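Local coordinates for protein chitinase (Jonesia denitrificans, PDB 5VG0) that probably binds and breaks down chitin, this piece being its copper-dependent lytic polysaccharide monooxygenase domain, at residues A[70-75]-A[81-86]. Numbering follows the deposited sequence.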
ATOM      1  N   LEU A  70      -3.589   8.534  -5.983  1.00 10.29           N
ATOM      2  CA  LEU A  70      -2.631   7.688  -5.294  1.00 10.42           C
ATOM      3  C   LEU A  70      -1.613   7.191  -6.311  1.00  9.87           C
ATOM      4  O   LEU A  70      -1.988   6.694  -7.372  1.00 11.21           O
ATOM      5  CB  LEU A  70      -3.420   6.548  -4.685  1.00 12.49           C
ATOM      6  CG  LEU A  70      -2.656   5.552  -3.873  1.00 14.23           C
ATOM      7  CD1 LEU A  70      -3.594   5.016  -2.803  1.00 16.69           C
ATOM      8  CD2 LEU A  70      -2.150   4.443  -4.747  1.00 14.74           C
ATOM      9  N   THR A  71      -0.333   7.316  -5.982  1.00  9.65           N
ATOM     10  CA  THR A  71       0.753   7.018  -6.906  1.00  9.34           C
ATOM     11  C   THR A  71       1.620   5.883  -6.386  1.00  8.97           C
ATOM     12  O   THR A  71       2.045   5.888  -5.223  1.00 10.33           O
ATOM     13  CB  THR A  71       1.607   8.255  -7.173  1.00 11.79           C
ATOM     14  OG1 THR A  71       0.788   9.236  -7.816  1.00 14.28           O
ATOM     15  CG2 THR A  71       2.795   7.920  -8.077  1.00 13.93           C
ATOM     16  N   TRP A  72       1.877   4.920  -7.260  1.00  9.33           N
ATOM     17  CA  TRP A  72       2.820   3.834  -7.054  1.00  9.20           C
ATOM     18  C   TRP A  72       4.129   4.097  -7.783  1.00  9.28           C
ATOM     19  O   TRP A  72       4.153   4.670  -8.874  1.00 10.66           O
ATOM     20  CB  TRP A  72       2.272   2.541  -7.646  1.00 10.58           C
ATOM     21  CG  TRP A  72       1.114   1.894  -6.959  1.00 10.65           C
ATOM     22  CD1 TRP A  72      -0.202   2.228  -7.052  1.00 12.79           C
ATOM     23  CD2 TRP A  72       1.181   0.759  -6.091  1.00  9.92           C
ATOM     24  NE1 TRP A  72      -0.954   1.369  -6.291  1.00 12.22           N
ATOM     25  CE2 TRP A  72      -0.128   0.457  -5.690  1.00 11.24           C
ATOM     26  CE3 TRP A  72       2.231  -0.030  -5.617  1.00 11.00           C
ATOM     27  CZ2 TRP A  72      -0.426  -0.605  -4.838  1.00 12.11           C
ATOM     28  CZ3 TRP A  72       1.940  -1.086  -4.767  1.00 12.46           C
ATOM     29  CH2 TRP A  72       0.619  -1.364  -4.392  1.00 13.10           C
ATOM     30  N   LYS A  73       5.212   3.616  -7.188  1.00  9.21           N
ATOM     31  CA  LYS A  73       6.497   3.450  -7.852  1.00  9.53           C
ATOM     32  C   LYS A  73       6.771   1.960  -7.916  1.00  9.00           C
ATOM     33  O   LYS A  73       6.829   1.295  -6.881  1.00  9.93           O
ATOM     34  CB  LYS A  73       7.601   4.142  -7.060  1.00 12.32           C
ATOM     35  CG  LYS A  73       8.972   3.943  -7.658  1.00 17.34           C
ATOM     36  CD  LYS A  73      10.013   4.755  -6.921  1.00 23.02           C
ATOM     37  CE  LYS A  73      11.374   4.651  -7.580  1.00 29.07           C
ATOM     38  NZ  LYS A  73      12.376   5.474  -6.865  1.00 32.49           N
ATOM     39  N   LEU A  74       6.909   1.432  -9.125  1.00  9.69           N
ATOM     40  CA  LEU A  74       7.182   0.016  -9.312  1.00 10.42           C
ATOM     41  C   LEU A  74       8.619  -0.146  -9.760  1.00 11.03           C
ATOM     42  O   LEU A  74       9.034   0.466 -10.739  1.00 14.14           O
ATOM     43  CB  LEU A  74       6.247  -0.598 -10.349  1.00 11.60           C
ATOM     44  CG  LEU A  74       4.760  -0.324 -10.155  1.00 12.29           C
ATOM     45  CD1 LEU A  74       3.975  -1.114 -11.210  1.00 14.28           C
ATOM     46  CD2 LEU A  74       4.265  -0.655  -8.759  1.00 12.06           C
ATOM     47  N   THR A  75       9.378  -0.956  -9.052  1.00 11.28           N
ATOM     48  CA  THR A  75      10.728  -1.269  -9.498  1.00 12.11           C
ATOM     49  C   THR A  75      10.752  -2.445 -10.450  1.00 12.25           C
ATOM     50  O   THR A  75      11.665  -2.544 -11.264  1.00 14.27           O
ATOM     51  CB  THR A  75      11.658  -1.506  -8.301  1.00 14.91           C
ATOM     52  OG1 THR A  75      11.131  -2.533  -7.467  1.00 16.52           O
ATOM     53  CG2 THR A  75      11.805  -0.240  -7.481  1.00 18.36           C
ATOM     54  N   SER A  81      -3.084  -8.687 -12.345  1.00  8.66           N
ATOM     55  CA  SER A  81      -4.514  -8.935 -12.467  1.00  8.95           C
ATOM     56  C   SER A  81      -5.260  -7.691 -12.012  1.00  8.85           C
ATOM     57  O   SER A  81      -5.686  -6.891 -12.843  1.00 11.69           O
ATOM     58  CB  SER A  81      -4.920 -10.191 -11.705  1.00  9.13           C
ATOM     59  OG  SER A  81      -4.476 -10.109 -10.376  1.00 10.83           O
ATOM     60  N   THR A  82      -5.389  -7.481 -10.711  1.00  9.40           N
ATOM     61  CA  THR A  82      -6.091  -6.328 -10.169  1.00  8.52           C
ATOM     62  C   THR A  82      -5.259  -5.600  -9.125  1.00  8.23           C
ATOM     63  O   THR A  82      -4.387  -6.168  -8.470  1.00  9.81           O
ATOM     64  CB  THR A  82      -7.425  -6.722  -9.531  1.00  9.95           C
ATOM     65  OG1 THR A  82      -7.195  -7.695  -8.524  1.00 11.60           O
ATOM     66  CG2 THR A  82      -8.414  -7.235 -10.552  1.00 11.61           C
ATOM     67  N   TRP A  83      -5.612  -4.333  -8.979  1.00  7.72           N
ATOM     68  CA  TRP A  83      -5.229  -3.489  -7.858  1.00  7.90           C
ATOM     69  C   TRP A  83      -6.487  -3.327  -7.015  1.00  8.14           C
ATOM     70  O   TRP A  83      -7.503  -2.838  -7.508  1.00 10.00           O
ATOM     71  CB  TRP A  83      -4.762  -2.121  -8.357  1.00  9.00           C
ATOM     72  CG  TRP A  83      -3.725  -2.159  -9.434  1.00  8.44           C
ATOM     73  CD1 TRP A  83      -3.940  -2.273 -10.771  1.00  9.60           C
ATOM     74  CD2 TRP A  83      -2.320  -2.074  -9.249  1.00  8.55           C
ATOM     75  NE1 TRP A  83      -2.753  -2.266 -11.435  1.00 10.68           N
ATOM     76  CE2 TRP A  83      -1.733  -2.142 -10.525  1.00  9.65           C
ATOM     77  CE3 TRP A  83      -1.493  -1.938  -8.128  1.00  9.61           C
ATOM     78  CZ2 TRP A  83      -0.362  -2.099 -10.706  1.00 11.30           C
ATOM     79  CZ3 TRP A  83      -0.136  -1.881  -8.315  1.00 11.55           C
ATOM     80  CH2 TRP A  83       0.418  -1.970  -9.587  1.00 11.64           C
ATOM     81  N   GLU A  84      -6.437  -3.745  -5.765  1.00  7.66           N
ATOM     82  CA  GLU A  84      -7.582  -3.680  -4.872  1.00  7.81           C
ATOM     83  C   GLU A  84      -7.284  -2.700  -3.752  1.00  7.81           C
ATOM     84  O   GLU A  84      -6.222  -2.753  -3.143  1.00 10.50           O
ATOM     85  CB  GLU A  84      -7.888  -5.051  -4.273  1.00  8.89           C
ATOM     86  CG  GLU A  84      -8.351  -6.069  -5.302  1.00 10.37           C
ATOM     87  CD  GLU A  84      -8.514  -7.437  -4.700  1.00 11.68           C
ATOM     88  OE1 GLU A  84      -7.521  -7.981  -4.199  1.00 12.23           O
ATOM     89  OE2 GLU A  84      -9.655  -7.945  -4.716  1.00 15.68           O
ATOM     90  N   TYR A  85      -8.227  -1.818  -3.484  1.00  7.29           N
ATOM     91  CA  TYR A  85      -8.112  -0.827  -2.428  1.00  7.15           C
ATOM     92  C   TYR A  85      -9.191  -1.056  -1.393  1.00  7.09           C
ATOM     93  O   TYR A  85     -10.376  -1.059  -1.729  1.00  8.55           O
ATOM     94  CB  TYR A  85      -8.203   0.585  -2.994  1.00  8.26           C
ATOM     95  CG  TYR A  85      -7.070   0.903  -3.923  1.00  8.57           C
ATOM     96  CD1 TYR A  85      -5.877   1.378  -3.434  1.00  8.84           C
ATOM     97  CD2 TYR A  85      -7.158   0.688  -5.277  1.00  8.90           C
ATOM     98  CE1 TYR A  85      -4.817   1.656  -4.254  1.00  9.65           C
ATOM     99  CE2 TYR A  85      -6.079   0.981  -6.119  1.00  9.64           C
ATOM    100  CZ  TYR A  85      -4.910   1.466  -5.595  1.00  9.50           C
ATOM    101  OH  TYR A  85      -3.822   1.762  -6.372  1.00 11.52           O
ATOM    102  N   PHE A  86      -8.764  -1.249  -0.160  1.00  7.58           N
ATOM    103  CA  PHE A  86      -9.636  -1.488   0.983  1.00  7.94           C
ATOM    104  C   PHE A  86      -9.589  -0.271   1.889  1.00  7.97           C
ATOM    105  O   PHE A  86      -8.547   0.368   2.031  1.00  9.38           O
ATOM    106  CB  PHE A  86      -9.151  -2.699   1.801  1.00  8.83           C
ATOM    107  CG  PHE A  86      -9.152  -4.001   1.062  1.00  9.15           C
ATOM    108  CD1 PHE A  86      -8.152  -4.316   0.159  1.00 10.70           C
ATOM    109  CD2 PHE A  86     -10.145  -4.933   1.304  1.00 10.85           C
ATOM    110  CE1 PHE A  86      -8.177  -5.524  -0.517  1.00 11.87           C
ATOM    111  CE2 PHE A  86     -10.156  -6.131   0.627  1.00 13.18           C
ATOM    112  CZ  PHE A  86      -9.166  -6.423  -0.280  1.00 13.18           C
TER
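Trp72 and Trp83 meet edge to face: the six-membered ring of Trp83 pushes a corner, CZ3, over the centre of the Trp72 indole, 3.5 Å from CE2 of Trp72, with the planes at 58°. With CG anti to its carbonyl carbon (chi1 -71°), Trp72 sends the indole between the sheets, one face against Trp83 and NE1 aimed at Tyr85. There Tyr85 OH takes a hydrogen bond from Trp72 NE1 (2.9 Å, 166°), almost exactly in the indole plane. Two leucine forks fill the flanks: Leu70 CD2 reaches Tyr85 OH at 3.6 Å, both its methyls 3.9 Å from Tyr85 CE1, while Leu74 CD1 and CD2 straddle Trp83 CH2, CD1 4.0 Å from it. Losing the indole to an alanine here is likely to open a gap beneath Trp83 CZ3 and leave Tyr85 OH without its NE1 donor. All five side chains are buried between the facing sheets of the immunoglobulin-like beta-sandwich, the side chain of Leu74 about 8 Å from the bound copper ion. Ala122 lies against Trp72 and Tyr85, Trp124 against Leu74 and stacked on Trp83. Trp83 NE1 bonds Gln97 and Tyr85 OH, already an acceptor, probably donates to His108 ND1; these pairings probably limit turning of the rings.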